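Long-range contacts in JamJ (Lyngbya majuscula, PDB 5DOZ), which probably acts as the NADPH-dependent enoyl reductase of a polyketide synthase, a member of the medium-chain reductase family linked to cyclopropane formation: residues F48-N53 with F76-V81; V44-R49 with G331-T336; L11-Y16 with L52-M57. One frame throughout, in Å; residues are numbered along the deposited sequence.

Interaction 1: F48-N53 with F76-V81. With NDP (NADPH dihydro-nicotinamide-adenine-dinucleotide phosphate), chain E.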
loop_
_atom_site.group_PDB
_atom_site.type_symbol
_atom_site.label_atom_id
_atom_site.label_comp_id
_atom_site.label_asym_id
_atom_site.label_seq_id
_atom_site.Cartn_x
_atom_site.Cartn_y
_atom_site.Cartn_z
ATOM N N PHE A 48 6.511 -1.185 -2.975
ATOM C CA PHE A 48 6.861 -0.881 -4.356
ATOM C C PHE A 48 7.732 0.367 -4.447
ATOM O O PHE A 48 8.697 0.403 -5.212
ATOM C CB PHE A 48 5.582 -0.695 -5.167
ATOM C CG PHE A 48 5.791 -0.686 -6.646
ATOM C CD1 PHE A 48 5.700 -1.863 -7.375
ATOM C CD2 PHE A 48 6.043 0.502 -7.319
ATOM C CE1 PHE A 48 5.878 -1.859 -8.745
ATOM C CE2 PHE A 48 6.219 0.513 -8.696
ATOM C CZ PHE A 48 6.138 -0.669 -9.409
ATOM N N ARG A 49 7.394 1.385 -3.663
ATOM C CA ARG A 49 8.172 2.626 -3.636
ATOM C C ARG A 49 9.584 2.459 -3.057
ATOM O O ARG A 49 10.475 3.246 -3.385
ATOM C CB ARG A 49 7.414 3.730 -2.887
ATOM C CG ARG A 49 6.617 4.665 -3.783
ATOM C CD ARG A 49 5.832 5.688 -2.968
ATOM N NE ARG A 49 6.674 6.685 -2.297
ATOM C CZ ARG A 49 6.213 7.698 -1.560
ATOM N NH1 ARG A 49 4.902 7.869 -1.378
ATOM N NH2 ARG A 49 7.068 8.545 -1.001
ATOM N N ASP A 50 9.784 1.457 -2.196
ATOM C CA ASP A 50 11.128 1.157 -1.662
ATOM C C ASP A 50 12.084 0.768 -2.787
ATOM O O ASP A 50 13.241 1.198 -2.809
ATOM C CB ASP A 50 11.093 0.026 -0.620
ATOM C CG ASP A 50 10.519 0.461 0.717
ATOM O OD1 ASP A 50 10.979 1.475 1.291
ATOM O OD2 ASP A 50 9.613 -0.241 1.217
ATOM N N ILE A 51 11.594 -0.054 -3.713
ATOM C CA ILE A 51 12.383 -0.505 -4.858
ATOM C C ILE A 51 12.714 0.658 -5.792
ATOM O O ILE A 51 13.857 0.803 -6.218
ATOM C CB ILE A 51 11.666 -1.646 -5.612
ATOM C CG1 ILE A 51 11.709 -2.926 -4.770
ATOM C CG2 ILE A 51 12.283 -1.880 -6.989
ATOM C CD1 ILE A 51 10.837 -4.031 -5.319
ATOM N N LEU A 52 11.715 1.486 -6.089
ATOM C CA LEU A 52 11.904 2.702 -6.884
ATOM C C LEU A 52 13.026 3.575 -6.333
ATOM O O LEU A 52 13.897 4.016 -7.089
ATOM C CB LEU A 52 10.604 3.514 -6.959
ATOM C CG LEU A 52 9.417 2.929 -7.732
ATOM C CD1 LEU A 52 8.229 3.884 -7.688
ATOM C CD2 LEU A 52 9.780 2.599 -9.174
ATOM N N ASN A 53 12.999 3.817 -5.019
ATOM C CA ASN A 53 14.057 4.569 -4.335
ATOM C C ASN A 53 15.428 3.907 -4.430
ATOM O O ASN A 53 16.440 4.584 -4.618
ATOM C CB ASN A 53 13.701 4.795 -2.864
ATOM C CG ASN A 53 12.721 5.933 -2.670
ATOM O OD1 ASN A 53 12.717 6.902 -3.430
ATOM N ND2 ASN A 53 11.882 5.823 -1.647
ATOM N N PHE A 76 14.603 3.694 4.187
ATOM C CA PHE A 76 13.637 2.792 3.576
ATOM C C PHE A 76 12.620 2.332 4.610
ATOM O O PHE A 76 12.956 2.187 5.783
ATOM C CB PHE A 76 14.367 1.580 2.972
ATOM C CG PHE A 76 15.350 1.936 1.883
ATOM C CD1 PHE A 76 16.685 2.213 2.189
ATOM C CD2 PHE A 76 14.948 1.990 0.554
ATOM C CE1 PHE A 76 17.591 2.538 1.191
ATOM C CE2 PHE A 76 15.848 2.315 -0.449
ATOM C CZ PHE A 76 17.174 2.588 -0.129
ATOM N N GLY A 77 11.381 2.113 4.171
ATOM C CA GLY A 77 10.341 1.523 5.020
ATOM C C GLY A 77 9.194 2.459 5.341
ATOM O O GLY A 77 9.370 3.439 6.066
ATOM N N PHE A 78 8.010 2.129 4.825
ATOM C CA PHE A 78 6.836 3.015 4.883
ATOM C C PHE A 78 5.795 2.583 5.916
ATOM O O PHE A 78 4.825 3.302 6.176
ATOM C CB PHE A 78 6.168 3.100 3.502
ATOM C CG PHE A 78 6.966 3.860 2.480
ATOM C CD1 PHE A 78 6.929 5.253 2.443
ATOM C CD2 PHE A 78 7.730 3.186 1.537
ATOM C CE1 PHE A 78 7.657 5.958 1.497
ATOM C CE2 PHE A 78 8.458 3.884 0.585
ATOM C CZ PHE A 78 8.427 5.273 0.566
ATOM N N GLU A 79 6.005 1.405 6.493
ATOM C CA GLU A 79 5.090 0.798 7.452
ATOM C C GLU A 79 5.836 -0.315 8.189
ATOM O O GLU A 79 6.873 -0.779 7.714
ATOM C CB GLU A 79 3.870 0.212 6.729
ATOM C CG GLU A 79 4.237 -0.632 5.516
ATOM C CD GLU A 79 3.064 -1.355 4.884
ATOM O OE1 GLU A 79 2.051 -1.596 5.578
ATOM O OE2 GLU A 79 3.160 -1.691 3.677
ATOM N N ALA A 80 5.297 -0.751 9.330
ATOM C CA ALA A 80 5.899 -1.829 10.124
ATOM C C ALA A 80 4.970 -2.296 11.240
ATOM O O ALA A 80 3.897 -1.743 11.454
ATOM C CB ALA A 80 7.231 -1.378 10.719
ATOM N N VAL A 81 5.398 -3.333 11.946
ATOM C CA VAL A 81 4.793 -3.698 13.214
ATOM C C VAL A 81 5.925 -3.728 14.237
ATOM O O VAL A 81 7.086 -3.906 13.872
ATOM C CB VAL A 81 4.045 -5.050 13.132
ATOM C CG1 VAL A 81 5.010 -6.204 12.883
ATOM C CG2 VAL A 81 3.229 -5.293 14.396
HETATM P PA NDP E . 3.098 -4.624 -5.587
HETATM O O1A NDP E . 4.541 -4.657 -6.052
HETATM O O2A NDP E . 2.616 -5.595 -4.543
HETATM O O5B NDP E . 2.146 -4.829 -6.867
HETATM C C5B NDP E . 2.618 -4.663 -8.199
HETATM C C4B NDP E . 1.773 -5.568 -9.080
HETATM O O4B NDP E . 1.715 -5.014 -10.399
HETATM C C3B NDP E . 2.351 -6.971 -9.227
HETATM O O3B NDP E . 1.777 -7.896 -8.298
HETATM C C2B NDP E . 1.944 -7.366 -10.622
HETATM O O2B NDP E . 0.746 -8.121 -10.535
HETATM C C1B NDP E . 1.613 -6.073 -11.345
HETATM N N9A NDP E . 2.551 -5.819 -12.455
HETATM C C8A NDP E . 3.886 -5.967 -12.424
HETATM N N7A NDP E . 4.425 -5.640 -13.619
HETATM C C5A NDP E . 3.416 -5.272 -14.433
HETATM C C6A NDP E . 3.277 -4.805 -15.831
HETATM N N6A NDP E . 4.361 -4.657 -16.623
HETATM N N1A NDP E . 2.029 -4.529 -16.290
HETATM C C2A NDP E . 0.934 -4.667 -15.520
HETATM N N3A NDP E . 0.996 -5.086 -14.243
HETATM C C4A NDP E . 2.183 -5.394 -13.658
HETATM O O3 NDP E . 2.732 -3.114 -5.164
HETATM P PN NDP E . 1.484 -2.638 -4.265
HETATM O O1N NDP E . 0.309 -3.542 -4.485
HETATM O O2N NDP E . 1.972 -2.388 -2.865
HETATM O O5D NDP E . 1.118 -1.206 -4.908
HETATM C C5D NDP E . 0.771 -1.066 -6.292
HETATM C C4D NDP E . 1.038 0.362 -6.768
HETATM O O4D NDP E . 0.375 1.315 -5.933
HETATM C C3D NDP E . 2.508 0.729 -6.716
HETATM O O3D NDP E . 2.786 1.522 -7.868
HETATM C C2D NDP E . 2.649 1.556 -5.451
HETATM O O2D NDP E . 3.759 2.466 -5.469
HETATM C C1D NDP E . 1.303 2.253 -5.382
HETATM N N1N NDP E . 0.914 2.596 -4.014
HETATM C C2N NDP E . 0.435 3.827 -3.788
HETATM C C3N NDP E . -0.211 4.152 -2.601
HETATM C C7N NDP E . -0.946 5.458 -2.490
HETATM O O7N NDP E . -1.097 5.996 -1.405
HETATM N N7N NDP E . -1.432 6.011 -3.598
HETATM C C4N NDP E . -0.046 3.258 -1.389
HETATM C C5N NDP E . 0.380 1.919 -1.788
HETATM C C6N NDP E . 0.923 1.660 -3.046
HETATM P P2B NDP E . 0.314 -9.123 -11.704
HETATM O O1X NDP E . 1.467 -10.093 -11.828
HETATM O O2X NDP E . -0.947 -9.711 -11.151
HETATM O O3X NDP E . 0.106 -8.241 -12.910
HETATM O O HOH W 1 8.190 -0.678 3.376
#

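Interaction 2: V44-R49 with G331-T336. With NDP (NADPH dihydro-nicotinamide-adenine-dinucleotide phosphate), chain E.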
loop_
_atom_site.group_PDB
_atom_site.type_symbol
_atom_site.label_atom_id
_atom_site.label_comp_id
_atom_site.label_asym_id
_atom_site.label_seq_id
_atom_site.Cartn_x
_atom_site.Cartn_y
_atom_site.Cartn_z
ATOM N N VAL A 44 8.921 -5.705 8.730
ATOM C CA VAL A 44 8.727 -4.615 7.773
ATOM C C VAL A 44 8.462 -5.159 6.375
ATOM O O VAL A 44 9.275 -5.905 5.827
ATOM C CB VAL A 44 9.958 -3.678 7.695
ATOM C CG1 VAL A 44 9.620 -2.409 6.920
ATOM C CG2 VAL A 44 10.485 -3.329 9.077
ATOM N N PRO A 45 7.311 -4.795 5.791
ATOM C CA PRO A 45 7.093 -5.190 4.406
ATOM C C PRO A 45 7.880 -4.316 3.429
ATOM O O PRO A 45 8.107 -3.128 3.692
ATOM C CB PRO A 45 5.578 -5.041 4.212
ATOM C CG PRO A 45 5.108 -4.172 5.325
ATOM C CD PRO A 45 6.092 -4.294 6.452
ATOM N N VAL A 46 8.334 -4.921 2.335
ATOM C CA VAL A 46 8.956 -4.176 1.251
ATOM C C VAL A 46 7.827 -3.588 0.416
ATOM O O VAL A 46 6.913 -4.304 -0.001
ATOM C CB VAL A 46 9.820 -5.070 0.334
ATOM C CG1 VAL A 46 10.717 -4.208 -0.550
ATOM C CG2 VAL A 46 10.660 -6.041 1.150
ATOM N N ASN A 47 7.884 -2.281 0.191
ATOM C CA ASN A 47 6.884 -1.619 -0.627
ATOM C C ASN A 47 7.423 -1.350 -2.025
ATOM O O ASN A 47 8.634 -1.312 -2.238
ATOM C CB ASN A 47 6.390 -0.336 0.049
ATOM C CG ASN A 47 5.236 -0.592 1.012
ATOM O OD1 ASN A 47 4.079 -0.675 0.604
ATOM N ND2 ASN A 47 5.547 -0.715 2.292
ATOM N N PHE A 48 6.511 -1.185 -2.975
ATOM C CA PHE A 48 6.861 -0.881 -4.356
ATOM C C PHE A 48 7.732 0.367 -4.447
ATOM O O PHE A 48 8.697 0.403 -5.212
ATOM C CB PHE A 48 5.582 -0.695 -5.167
ATOM C CG PHE A 48 5.791 -0.686 -6.646
ATOM C CD1 PHE A 48 5.700 -1.863 -7.375
ATOM C CD2 PHE A 48 6.043 0.502 -7.319
ATOM C CE1 PHE A 48 5.878 -1.859 -8.745
ATOM C CE2 PHE A 48 6.219 0.513 -8.696
ATOM C CZ PHE A 48 6.138 -0.669 -9.409
ATOM N N ARG A 49 7.394 1.385 -3.663
ATOM C CA ARG A 49 8.172 2.626 -3.636
ATOM C C ARG A 49 9.584 2.459 -3.057
ATOM O O ARG A 49 10.475 3.246 -3.385
ATOM C CB ARG A 49 7.414 3.730 -2.887
ATOM C CG ARG A 49 6.617 4.665 -3.783
ATOM C CD ARG A 49 5.832 5.688 -2.968
ATOM N NE ARG A 49 6.674 6.685 -2.297
ATOM C CZ ARG A 49 6.213 7.698 -1.560
ATOM N NH1 ARG A 49 4.902 7.869 -1.378
ATOM N NH2 ARG A 49 7.068 8.545 -1.001
ATOM N N GLY A 331 0.297 -11.153 -2.790
ATOM C CA GLY A 331 0.130 -10.575 -1.461
ATOM C C GLY A 331 1.307 -9.705 -1.055
ATOM O O GLY A 331 1.654 -8.759 -1.766
ATOM N N ARG A 332 1.924 -10.049 0.079
ATOM C CA ARG A 332 2.959 -9.236 0.721
ATOM C C ARG A 332 4.307 -9.941 0.900
ATOM O O ARG A 332 4.374 -11.163 1.059
ATOM C CB ARG A 332 2.464 -8.730 2.085
ATOM C CG ARG A 332 1.852 -7.337 2.059
ATOM C CD ARG A 332 2.960 -6.303 1.966
ATOM N NE ARG A 332 2.543 -4.923 2.211
ATOM C CZ ARG A 332 2.454 -3.993 1.265
ATOM N NH1 ARG A 332 2.104 -2.756 1.586
ATOM N NH2 ARG A 332 2.713 -4.294 -0.004
ATOM N N VAL A 333 5.373 -9.143 0.872
ATOM C CA VAL A 333 6.732 -9.606 1.141
ATOM C C VAL A 333 7.210 -8.916 2.418
ATOM O O VAL A 333 7.308 -7.685 2.463
ATOM C CB VAL A 333 7.686 -9.285 -0.031
ATOM C CG1 VAL A 333 9.106 -9.738 0.280
ATOM C CG2 VAL A 333 7.185 -9.918 -1.324
ATOM N N VAL A 334 7.501 -9.712 3.447
ATOM C CA VAL A 334 7.738 -9.188 4.800
ATOM C C VAL A 334 9.109 -9.596 5.338
ATOM O O VAL A 334 9.478 -10.769 5.297
ATOM C CB VAL A 334 6.641 -9.660 5.789
ATOM C CG1 VAL A 334 6.800 -8.989 7.153
ATOM C CG2 VAL A 334 5.246 -9.395 5.227
ATOM N N VAL A 335 9.854 -8.612 5.840
ATOM C CA VAL A 335 11.163 -8.844 6.430
ATOM C C VAL A 335 11.069 -8.844 7.954
ATOM O O VAL A 335 10.521 -7.913 8.546
ATOM C CB VAL A 335 12.187 -7.778 5.978
ATOM C CG1 VAL A 335 13.522 -7.982 6.680
ATOM C CG2 VAL A 335 12.381 -7.808 4.466
ATOM N N THR A 336 11.601 -9.890 8.579
ATOM C CA THR A 336 11.734 -9.944 10.034
ATOM C C THR A 336 13.015 -9.235 10.459
ATOM O O THR A 336 14.035 -9.337 9.781
ATOM C CB THR A 336 11.790 -11.396 10.546
ATOM O OG1 THR A 336 12.884 -12.080 9.922
ATOM C CG2 THR A 336 10.494 -12.128 10.231
HETATM P PA NDP E . 3.098 -4.624 -5.587
HETATM O O1A NDP E . 4.541 -4.657 -6.052
HETATM O O2A NDP E . 2.616 -5.595 -4.543
HETATM O O5B NDP E . 2.146 -4.829 -6.867
HETATM C C5B NDP E . 2.618 -4.663 -8.199
HETATM C C4B NDP E . 1.773 -5.568 -9.080
HETATM O O4B NDP E . 1.715 -5.014 -10.399
HETATM C C3B NDP E . 2.351 -6.971 -9.227
HETATM O O3B NDP E . 1.777 -7.896 -8.298
HETATM C C2B NDP E . 1.944 -7.366 -10.622
HETATM O O2B NDP E . 0.746 -8.121 -10.535
HETATM C C1B NDP E . 1.613 -6.073 -11.345
HETATM N N9A NDP E . 2.551 -5.819 -12.455
HETATM C C8A NDP E . 3.886 -5.967 -12.424
HETATM N N7A NDP E . 4.425 -5.640 -13.619
HETATM C C5A NDP E . 3.416 -5.272 -14.433
HETATM C C6A NDP E . 3.277 -4.805 -15.831
HETATM N N6A NDP E . 4.361 -4.657 -16.623
HETATM N N1A NDP E . 2.029 -4.529 -16.290
HETATM C C2A NDP E . 0.934 -4.667 -15.520
HETATM N N3A NDP E . 0.996 -5.086 -14.243
HETATM C C4A NDP E . 2.183 -5.394 -13.658
HETATM O O3 NDP E . 2.732 -3.114 -5.164
HETATM P PN NDP E . 1.484 -2.638 -4.265
HETATM O O1N NDP E . 0.309 -3.542 -4.485
HETATM O O2N NDP E . 1.972 -2.388 -2.865
HETATM O O5D NDP E . 1.118 -1.206 -4.908
HETATM C C5D NDP E . 0.771 -1.066 -6.292
HETATM C C4D NDP E . 1.038 0.362 -6.768
HETATM O O4D NDP E . 0.375 1.315 -5.933
HETATM C C3D NDP E . 2.508 0.729 -6.716
HETATM O O3D NDP E . 2.786 1.522 -7.868
HETATM C C2D NDP E . 2.649 1.556 -5.451
HETATM O O2D NDP E . 3.759 2.466 -5.469
HETATM C C1D NDP E . 1.303 2.253 -5.382
HETATM N N1N NDP E . 0.914 2.596 -4.014
HETATM C C2N NDP E . 0.435 3.827 -3.788
HETATM C C3N NDP E . -0.211 4.152 -2.601
HETATM C C7N NDP E . -0.946 5.458 -2.490
HETATM O O7N NDP E . -1.097 5.996 -1.405
HETATM N N7N NDP E . -1.432 6.011 -3.598
HETATM C C4N NDP E . -0.046 3.258 -1.389
HETATM C C5N NDP E . 0.380 1.919 -1.788
HETATM C C6N NDP E . 0.923 1.660 -3.046
HETATM P P2B NDP E . 0.314 -9.123 -11.704
HETATM O O1X NDP E . 1.467 -10.093 -11.828
HETATM O O2X NDP E . -0.947 -9.711 -11.151
HETATM O O3X NDP E . 0.106 -8.241 -12.910
HETATM O O HOH W 2 5.484 -6.668 -0.291
#

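Interaction 3: L11-Y16 with L52-M57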
loop_
_atom_site.group_PDB
_atom_site.type_symbol
_atom_site.label_atom_id
_atom_site.label_comp_id
_atom_site.label_asym_id
_atom_site.label_seq_id
_atom_site.Cartn_x
_atom_site.Cartn_y
_atom_site.Cartn_z
ATOM N N LEU A 11 18.821 0.456 7.289
ATOM C CA LEU A 11 19.058 0.128 5.888
ATOM C C LEU A 11 19.407 1.375 5.091
ATOM O O LEU A 11 18.682 2.380 5.119
ATOM C CB LEU A 11 17.858 -0.594 5.274
ATOM C CG LEU A 11 18.048 -1.227 3.894
ATOM C CD1 LEU A 11 19.038 -2.392 3.949
ATOM C CD2 LEU A 11 16.698 -1.672 3.340
ATOM N N LYS A 12 20.532 1.298 4.386
ATOM C CA LYS A 12 21.050 2.414 3.607
ATOM C C LYS A 12 21.573 1.924 2.258
ATOM O O LYS A 12 21.811 0.730 2.063
ATOM C CB LYS A 12 22.179 3.136 4.369
ATOM C CG LYS A 12 21.808 3.678 5.751
ATOM C CD LYS A 12 20.846 4.857 5.688
ATOM C CE LYS A 12 21.562 6.158 5.354
ATOM N NZ LYS A 12 20.577 7.232 5.045
ATOM N N ILE A 13 21.750 2.853 1.330
ATOM C CA ILE A 13 22.362 2.543 0.043
ATOM C C ILE A 13 23.369 3.648 -0.281
ATOM O O ILE A 13 23.045 4.831 -0.192
ATOM C CB ILE A 13 21.287 2.302 -1.059
ATOM C CG1 ILE A 13 21.836 1.412 -2.180
ATOM C CG2 ILE A 13 20.695 3.607 -1.583
ATOM C CD1 ILE A 13 20.757 0.688 -2.963
ATOM N N ALA A 14 24.599 3.262 -0.609
ATOM C CA ALA A 14 25.682 4.236 -0.810
ATOM C C ALA A 14 25.652 4.887 -2.197
ATOM O O ALA A 14 26.357 5.870 -2.444
ATOM C CB ALA A 14 27.037 3.595 -0.539
ATOM N N SER A 15 24.842 4.322 -3.090
ATOM C CA SER A 15 24.606 4.880 -4.421
ATOM C C SER A 15 23.371 4.238 -5.051
ATOM O O SER A 15 23.059 3.080 -4.780
ATOM C CB SER A 15 25.822 4.670 -5.325
ATOM O OG SER A 15 26.076 3.290 -5.512
ATOM N N TYR A 16 22.685 4.998 -5.900
ATOM C CA TYR A 16 21.460 4.555 -6.569
ATOM C C TYR A 16 21.699 3.504 -7.665
ATOM O O TYR A 16 22.831 3.306 -8.110
ATOM C CB TYR A 16 20.755 5.771 -7.180
ATOM C CG TYR A 16 20.222 6.765 -6.172
ATOM C CD1 TYR A 16 19.207 6.404 -5.284
ATOM C CD2 TYR A 16 20.716 8.069 -6.113
ATOM C CE1 TYR A 16 18.705 7.306 -4.369
ATOM C CE2 TYR A 16 20.213 8.983 -5.190
ATOM C CZ TYR A 16 19.205 8.591 -4.322
ATOM O OH TYR A 16 18.682 9.469 -3.396
ATOM N N LEU A 52 11.715 1.486 -6.089
ATOM C CA LEU A 52 11.904 2.702 -6.884
ATOM C C LEU A 52 13.026 3.575 -6.333
ATOM O O LEU A 52 13.897 4.016 -7.089
ATOM C CB LEU A 52 10.604 3.514 -6.959
ATOM C CG LEU A 52 9.417 2.929 -7.732
ATOM C CD1 LEU A 52 8.229 3.884 -7.688
ATOM C CD2 LEU A 52 9.780 2.599 -9.174
ATOM N N ASN A 53 12.999 3.817 -5.019
ATOM C CA ASN A 53 14.057 4.569 -4.335
ATOM C C ASN A 53 15.428 3.907 -4.430
ATOM O O ASN A 53 16.440 4.584 -4.618
ATOM C CB ASN A 53 13.701 4.795 -2.864
ATOM C CG ASN A 53 12.721 5.933 -2.670
ATOM O OD1 ASN A 53 12.717 6.902 -3.430
ATOM N ND2 ASN A 53 11.882 5.823 -1.647
ATOM N N ALA A 54 15.453 2.584 -4.291
ATOM C CA ALA A 54 16.693 1.825 -4.368
ATOM C C ALA A 54 17.336 1.947 -5.756
ATOM O O ALA A 54 18.559 1.968 -5.877
ATOM C CB ALA A 54 16.449 0.372 -4.002
ATOM N N LEU A 55 16.500 2.046 -6.788
ATOM C CA LEU A 55 16.971 2.232 -8.162
ATOM C C LEU A 55 17.141 3.712 -8.510
ATOM O O LEU A 55 17.622 4.052 -9.591
ATOM C CB LEU A 55 16.033 1.539 -9.158
ATOM C CG LEU A 55 15.856 0.024 -8.997
ATOM C CD1 LEU A 55 14.883 -0.521 -10.036
ATOM C CD2 LEU A 55 17.193 -0.708 -9.072
ATOM N N GLY A 56 16.745 4.581 -7.582
ATOM C CA GLY A 56 16.919 6.025 -7.719
ATOM C C GLY A 56 15.985 6.653 -8.728
ATOM O O GLY A 56 16.420 7.409 -9.597
ATOM N N MET A 57 14.696 6.359 -8.598
ATOM C CA MET A 57 13.712 6.779 -9.590
ATOM C C MET A 57 12.681 7.768 -9.050
ATOM O O MET A 57 11.699 8.079 -9.725
ATOM C CB MET A 57 13.032 5.554 -10.206
ATOM C CG MET A 57 13.974 4.717 -11.057
ATOM S SD MET A 57 13.240 3.161 -11.590
ATOM C CE MET A 57 14.358 2.727 -12.924
#

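Interaction 1: F48-N53 with F76-V81
Asp50 reaches from the first turn of helix 48-54 to the backbone of the loop before strand 79-87. Its OD1 accepts a bent bond of 3.0 Å from Gly77 N, taken on the syn side but 24° out of the carboxylate plane. With CG anti to the carbonyl carbon (chi1 -74°), the carboxylate slides past the Phe78 ring, and OD2 takes a proton from a water, 2.6 Å away, that in turn accepts from Phe78 N. OD2 also receives Asn47 N at the start of the helix, so one carboxylate ties helix and loop together.

Arg49 runs across Phe78 at about a right angle. Its CB lies 3.6 Å from Phe78 CE2; a bend at chi3 then turns one face of the guanidinium to Phe78 CE1, which lies 3.6 Å above it, offset toward its rim, with the planes 59° apart. Farther along the helix, Asn53 CB packs 4.1 Å from Phe76 CE2, an atom that also meets Asp50 O near the ring plane. On another side of the helix, Phe48 sets its ring against the nicotinamide ribose of NADPH. The arrangement joins a helix of the GroES-like domain to the loop leading into strand 79-87, beside the cofactor cleft of a medium-chain reductase.

Interaction 2: V44-R49 with G331-T336
Val44 and Val335 pair as an antiparallel hydrogen-bonded couple, each bonding through N and O to the other. The bond from Val44 N to Val335 O is 2.7 Å long, and the return bond from Val335 N to Val44 O is 2.8 Å. Next comes the non-hydrogen-bonded pair Pro45 and Val334. At this position Pro45 turns its CA toward Val333 O in a CA-H...O contact of 3.2 Å. The same oxygen accepts Val46 N at 3.0 Å. Beyond this point the strands part, and a water spans the gap, accepting a proton from Val333 N and probably donating to Val46 O.

Apolar side chains flank the ladder. Val46 CG2 lies 4.1 Å from Val333 CG1 and equally far from Val335 CG2; a chi1 of -166° puts CG1 anti to N and leaves CG2 as the branch that meets both valines. Helix 317-326 covers this group through Leu324, Tyr323 and Ile317. On the Pro45 side, Arg332 bends at chi2 (-76°), laying NE 3.6 Å from Pro45 CB and carrying NH1 to 3.0 Å from Asn47 OD1, with the amide and guanidinium planes nearly perpendicular.

In the second shell, Glu79 forms a salt bridge with Arg332 NH1 through OE2, which also accepts Asn47 ND2, and so helps to position both side chains. The guanidinium edge faces the nicotinamide-side phosphate oxygen O2N of NADPH. A strand from the C-terminal end of the chain thus completes the GroES-like catalytic-domain sheet, as in medium-chain dehydrogenases and reductases, and brings an arginine to the cofactor diphosphate.

Interaction 3: L11-Y16 with L52-M57
A Schellman motif closes helix 48-54, and the turn that follows strand 9-13 packs against it. Gly56 is the first residue to leave helical geometry, with phi at 73°; Met57 N bonds back to Leu52 O at 2.9 Å, while Gly56 N makes a weaker bond to Asn53 O.

Tyr16 carries most of the contact. Its CG is anti to the carbonyl carbon (chi1 -66°), which swings the ring alongside the helix end. From there CD1 comes within 3.4 Å of Gly56 CA and within the same distance of Asn53 O. That carbonyl oxygen lies at the ring edge, near its plane, whereas the glycine approaches obliquely. Gly56, which has no side chain, lets Tyr16 sit directly against its backbone, with Tyr16 CB 3.9 Å from Gly56 CA. One residue thus allows both the positive-phi turn that ends the helix and the close seating of the tyrosine.

Ile13 forms a second, looser point of attachment. Its CG1 is anti to the backbone N, and CD1 at the end of that branch reaches 3.9 Å from Ala54 O and 4.4 Å from Ala54 CB.

Around this pair, Val71 touches both Ile13 and Tyr16, and Leu74 also meets the tyrosine. Just past the segment, Gly17 makes a backbone hydrogen bond with Ala54, adding a polar tie between the turn and the helix end. The contact joins the small N-terminal antiparallel sheet, strands 9-13 and 22-26, to the C-terminal end of helix 48-54 in the GroES-like domain.

Interactions 1 and 2 are buried and lie close together, their centres about 7 Å apart, whereas interaction 3 is only partly buried and sits nearer the periphery. All three draw on helix 48-54: its lead-in and start in interaction 2, its body in interaction 1, its C-terminal end in interaction 3. The chemistry shifts accordingly. Interaction 2 is a strand ladder that carries an arginine to the cofactor, interaction 1 combines a carboxylate and a guanidinium with aromatic rings, and interaction 3 rests on van der Waals packing. Glu79 connects the first two through Arg332 and Asn47, while Phe76 connects interaction 1 to interaction 3 by packing against Leu11, Ile13 and Ala54.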